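Local structure of peptidase M16 C-terminal domain-containing protein (Enterococcus faecalis, 3D3Y) at residues F132-L143 / F174-A185. The protein is of unknown function but belongs to the M16 peptidase family, contains an inactive M16-type domain and is predicted to bind a metal ion. Residues are numbered along the deposited sequence; the frame is centred on the assembly and turned at random.
Sequences FQREKENLKAYL and FGTVAALAEETA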
loop_
_atom_site.group_PDB
_atom_site.type_symbol
_atom_site.label_atom_id
_atom_site.label_comp_id
_atom_site.label_asym_id
_atom_site.label_seq_id
_atom_site.Cartn_x
_atom_site.Cartn_y
_atom_site.Cartn_z
ATOM N N PHE A 132 -15.894 6.500 19.653
ATOM C CA PHE A 132 -15.938 7.111 18.341
ATOM C C PHE A 132 -15.221 8.463 18.312
ATOM O O PHE A 132 -14.427 8.752 17.428
ATOM C CB PHE A 132 -17.389 7.323 17.843
ATOM C CG PHE A 132 -17.415 7.957 16.501
ATOM C CD1 PHE A 132 -17.167 7.173 15.377
ATOM C CD2 PHE A 132 -17.537 9.358 16.364
ATOM C CE1 PHE A 132 -17.111 7.743 14.120
ATOM C CE2 PHE A 132 -17.479 9.950 15.095
ATOM C CZ PHE A 132 -17.260 9.136 13.981
ATOM N N GLN A 133 -15.549 9.324 19.260
ATOM C CA GLN A 133 -14.942 10.647 19.281
ATOM C C GLN A 133 -13.421 10.587 19.466
ATOM O O GLN A 133 -12.684 11.305 18.775
ATOM C CB GLN A 133 -15.608 11.467 20.373
ATOM C CG GLN A 133 -14.931 12.761 20.800
ATOM C CD GLN A 133 -15.129 12.947 22.288
ATOM O OE1 GLN A 133 -14.519 12.217 23.100
ATOM N NE2 GLN A 133 -16.021 13.868 22.667
ATOM N N ARG A 134 -12.956 9.733 20.384
ATOM C CA ARG A 134 -11.529 9.510 20.585
ATOM C C ARG A 134 -10.824 9.093 19.293
ATOM O O ARG A 134 -9.781 9.674 18.942
ATOM C CB ARG A 134 -11.283 8.463 21.670
ATOM C CG ARG A 134 -9.786 8.038 21.796
ATOM C CD ARG A 134 -9.480 7.295 23.117
ATOM N NE ARG A 134 -10.573 6.401 23.557
ATOM C CZ ARG A 134 -10.816 5.178 23.079
ATOM N NH1 ARG A 134 -11.837 4.476 23.566
ATOM N NH2 ARG A 134 -10.054 4.647 22.124
ATOM N N GLU A 135 -11.373 8.099 18.588
ATOM C CA GLU A 135 -10.719 7.596 17.357
ATOM C C GLU A 135 -10.773 8.592 16.199
ATOM O O GLU A 135 -9.837 8.674 15.386
ATOM C CB GLU A 135 -11.313 6.251 16.908
ATOM C CG GLU A 135 -11.003 5.065 17.846
ATOM C CD GLU A 135 -9.546 5.030 18.272
ATOM O OE1 GLU A 135 -8.667 5.260 17.427
ATOM O OE2 GLU A 135 -9.271 4.808 19.470
ATOM N N LYS A 136 -11.868 9.346 16.129
ATOM C CA LYS A 136 -12.004 10.408 15.132
ATOM C C LYS A 136 -10.916 11.493 15.362
ATOM O O LYS A 136 -10.212 11.887 14.423
ATOM C CB LYS A 136 -13.395 11.020 15.180
ATOM C CG LYS A 136 -13.633 12.070 14.065
ATOM C CD LYS A 136 -15.091 12.574 14.021
ATOM C CE LYS A 136 -15.247 13.663 12.950
ATOM N NZ LYS A 136 -16.694 14.142 12.850
ATOM N N GLU A 137 -10.809 11.963 16.604
ATOM C CA GLU A 137 -9.766 12.901 17.015
ATOM C C GLU A 137 -8.361 12.342 16.729
ATOM O O GLU A 137 -7.512 13.095 16.249
ATOM C CB GLU A 137 -9.900 13.225 18.506
ATOM C CG GLU A 137 -11.096 14.101 18.855
ATOM C CD GLU A 137 -11.342 14.247 20.366
ATOM O OE1 GLU A 137 -10.665 13.579 21.187
ATOM O OE2 GLU A 137 -12.245 15.024 20.725
ATOM N N ASN A 138 -8.124 11.046 17.010
ATOM C CA ASN A 138 -6.824 10.398 16.735
ATOM C C ASN A 138 -6.497 10.380 15.251
ATOM O O ASN A 138 -5.375 10.687 14.863
ATOM C CB ASN A 138 -6.746 8.944 17.245
ATOM C CG ASN A 138 -6.681 8.852 18.767
ATOM O OD1 ASN A 138 -6.564 9.866 19.443
ATOM N ND2 ASN A 138 -6.787 7.634 19.302
ATOM N N LEU A 139 -7.492 10.055 14.424
ATOM C CA LEU A 139 -7.272 10.024 12.999
ATOM C C LEU A 139 -7.027 11.420 12.453
ATOM O O LEU A 139 -6.175 11.607 11.619
ATOM C CB LEU A 139 -8.405 9.290 12.251
ATOM C CG LEU A 139 -8.217 9.204 10.728
ATOM C CD1 LEU A 139 -6.938 8.432 10.325
ATOM C CD2 LEU A 139 -9.443 8.604 10.018
ATOM N N LYS A 140 -7.747 12.413 12.947
ATOM C CA LYS A 140 -7.493 13.763 12.515
ATOM C C LYS A 140 -6.042 14.167 12.834
ATOM O O LYS A 140 -5.348 14.784 11.996
ATOM C CB LYS A 140 -8.505 14.696 13.163
ATOM C CG LYS A 140 -8.391 16.140 12.713
ATOM C CD LYS A 140 -9.367 17.029 13.472
ATOM C CE LYS A 140 -9.467 18.379 12.762
ATOM N NZ LYS A 140 -9.636 19.457 13.752
ATOM N N ALA A 141 -5.584 13.814 14.040
ATOM C CA ALA A 141 -4.208 14.114 14.447
ATOM C C ALA A 141 -3.209 13.449 13.483
ATOM O O ALA A 141 -2.253 14.064 13.046
ATOM C CB ALA A 141 -3.965 13.634 15.906
ATOM N N TYR A 142 -3.466 12.195 13.136
ATOM C CA TYR A 142 -2.618 11.473 12.183
ATOM C C TYR A 142 -2.563 12.115 10.808
ATOM O O TYR A 142 -1.473 12.312 10.250
ATOM C CB TYR A 142 -3.086 10.044 12.074
ATOM C CG TYR A 142 -2.337 9.176 11.076
ATOM C CD1 TYR A 142 -1.023 8.785 11.304
ATOM C CD2 TYR A 142 -2.966 8.718 9.939
ATOM C CE1 TYR A 142 -0.357 7.970 10.425
ATOM C CE2 TYR A 142 -2.307 7.895 9.042
ATOM C CZ TYR A 142 -1.005 7.522 9.293
ATOM O OH TYR A 142 -0.351 6.705 8.397
ATOM N N LEU A 143 -3.729 12.445 10.262
ATOM C CA LEU A 143 -3.803 13.087 8.945
ATOM C C LEU A 143 -3.144 14.447 8.995
ATOM O O LEU A 143 -2.452 14.826 8.058
ATOM C CB LEU A 143 -5.258 13.224 8.491
ATOM C CG LEU A 143 -6.057 11.920 8.407
ATOM C CD1 LEU A 143 -7.544 12.243 8.146
ATOM C CD2 LEU A 143 -5.464 11.029 7.339
ATOM N N PHE A 174 -5.512 6.683 3.213
ATOM C CA PHE A 174 -5.981 6.982 4.567
ATOM C C PHE A 174 -6.986 8.126 4.612
ATOM O O PHE A 174 -7.366 8.578 5.701
ATOM C CB PHE A 174 -4.794 7.281 5.500
ATOM C CG PHE A 174 -3.718 8.132 4.854
ATOM C CD1 PHE A 174 -3.966 9.448 4.474
ATOM C CD2 PHE A 174 -2.452 7.595 4.611
ATOM C CE1 PHE A 174 -2.938 10.237 3.841
ATOM C CE2 PHE A 174 -1.437 8.364 4.002
ATOM C CZ PHE A 174 -1.679 9.682 3.613
ATOM N N GLY A 175 -7.422 8.586 3.442
ATOM C CA GLY A 175 -8.469 9.593 3.359
ATOM C C GLY A 175 -7.984 11.004 3.586
ATOM O O GLY A 175 -6.788 11.281 3.516
ATOM N N THR A 176 -8.913 11.916 3.856
ATOM C CA THR A 176 -8.530 13.313 4.029
ATOM C C THR A 176 -9.222 13.896 5.242
ATOM O O THR A 176 -10.257 13.383 5.685
ATOM C CB THR A 176 -8.963 14.166 2.846
ATOM O OG1 THR A 176 -10.390 14.249 2.851
ATOM C CG2 THR A 176 -8.462 13.568 1.496
ATOM N N VAL A 177 -8.685 14.998 5.748
ATOM C CA VAL A 177 -9.286 15.662 6.917
ATOM C C VAL A 177 -10.706 16.184 6.628
ATOM O O VAL A 177 -11.602 16.064 7.471
ATOM C CB VAL A 177 -8.341 16.758 7.416
ATOM C CG1 VAL A 177 -8.970 17.608 8.497
ATOM C CG2 VAL A 177 -7.090 16.077 7.941
ATOM N N ALA A 178 -10.894 16.751 5.433
ATOM C CA ALA A 178 -12.204 17.256 5.002
ATOM C C ALA A 178 -13.267 16.151 4.993
ATOM O O ALA A 178 -14.393 16.352 5.443
ATOM C CB ALA A 178 -12.099 17.927 3.618
ATOM N N ALA A 179 -12.904 14.981 4.489
ATOM C CA ALA A 179 -13.818 13.856 4.455
ATOM C C ALA A 179 -14.098 13.360 5.872
ATOM O O ALA A 179 -15.238 13.037 6.226
ATOM C CB ALA A 179 -13.225 12.753 3.605
ATOM N N LEU A 180 -13.066 13.364 6.711
ATOM C CA LEU A 180 -13.211 12.898 8.083
ATOM C C LEU A 180 -14.211 13.740 8.891
ATOM O O LEU A 180 -14.995 13.197 9.691
ATOM C CB LEU A 180 -11.850 12.914 8.780
ATOM C CG LEU A 180 -11.858 12.466 10.236
ATOM C CD1 LEU A 180 -12.463 11.049 10.330
ATOM C CD2 LEU A 180 -10.434 12.483 10.801
ATOM N N ALA A 181 -14.169 15.053 8.693
ATOM C CA ALA A 181 -14.960 16.002 9.485
ATOM C C ALA A 181 -16.442 15.654 9.536
ATOM O O ALA A 181 -17.098 15.867 10.565
ATOM C CB ALA A 181 -14.797 17.431 8.948
ATOM N N GLU A 182 -16.964 15.163 8.411
ATOM C CA GLU A 182 -18.396 14.886 8.256
ATOM C C GLU A 182 -18.806 13.524 8.801
ATOM O O GLU A 182 -20.000 13.263 8.972
ATOM C CB GLU A 182 -18.801 14.989 6.791
ATOM C CG GLU A 182 -18.618 16.402 6.227
ATOM C CD GLU A 182 -19.559 16.714 5.057
ATOM O OE1 GLU A 182 -19.932 15.769 4.316
ATOM O OE2 GLU A 182 -19.915 17.913 4.885
ATOM N N GLU A 183 -17.819 12.663 9.064
ATOM C CA GLU A 183 -18.104 11.299 9.522
ATOM C C GLU A 183 -18.539 11.248 10.988
ATOM O O GLU A 183 -18.058 12.024 11.819
ATOM C CB GLU A 183 -16.906 10.375 9.263
ATOM C CG GLU A 183 -16.519 10.199 7.805
ATOM C CD GLU A 183 -17.610 9.558 6.944
ATOM O OE1 GLU A 183 -18.555 8.912 7.457
ATOM O OE2 GLU A 183 -17.496 9.696 5.716
ATOM N N THR A 184 -19.491 10.361 11.288
ATOM C CA THR A 184 -20.088 10.280 12.628
ATOM C C THR A 184 -20.226 8.824 13.057
ATOM O O THR A 184 -20.006 7.906 12.257
ATOM C CB THR A 184 -21.500 10.909 12.694
ATOM O OG1 THR A 184 -22.376 10.222 11.773
ATOM C CG2 THR A 184 -21.466 12.441 12.367
ATOM N N ALA A 185 -20.619 8.642 14.319
ATOM C CA ALA A 185 -20.822 7.324 14.905
ATOM C C ALA A 185 -21.855 6.526 14.132
ATOM O O ALA A 185 -21.686 5.329 13.945
ATOM C CB ALA A 185 -21.223 7.444 16.384
#
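Leu180 on the short helix 177-182 is a single knob in a hole on helix 129-148 formed by Lys136, Leu139, Lys140 and Leu143. The axes of 132-143 and 177-182 run almost antiparallel, at 170°, and approach to 10.2 Å. The branches of Leu180 divide the hole between them: Leu180 CD1 lies 3.9 Å from Leu139 CD2, whereas Leu180 CD2 reaches the backbone of the longer helix and comes within 3.4 Å of Lys140 N. Toward the start of the short helix, Leu143 takes over. With CG anti to the carbonyl carbon (chi1 -58°), its side chain is directed at the loop and first turn of that helix; Leu143 CD2 passes 3.6 Å from Phe174 CD1, and Leu143 CD1 rests against the Thr176-Val177 peptide. Leu143 CB also presses tightly on Val177 CG2. At the turn Ala181-Glu183 that follows Leu180, the extended aliphatic chain of Lys136 runs antiparallel beside Leu180 and delivers NZ to two backbone carbonyls. The bond from Lys136 NZ to Glu183 O, 2.7 Å, lies in the carbonyl plane with a C=O...N angle of 160°; that from Lys136 NZ to Ala181 O, 2.9 Å, comes from above the carbonyl plane. Beyond the lysine, one face of the Phe132 ring lies against the backbone entering helix 185-198, with Ala185 N over its centre and Ala185 CB in a CH-pi contact 4.2 Å from the Phe132 centroid. The ring also touches Leu45 of helix 40-52 and Leu188 of helix 185-198, tying helix 129-148 to both. Chemically, the ammonium group of Lys136 bridges two carbonyls and probably stabilises their turn electrostatically, whereas Phe174 O, covered by Leu143 CD2, is buried without a hydrogen-bond partner in the model.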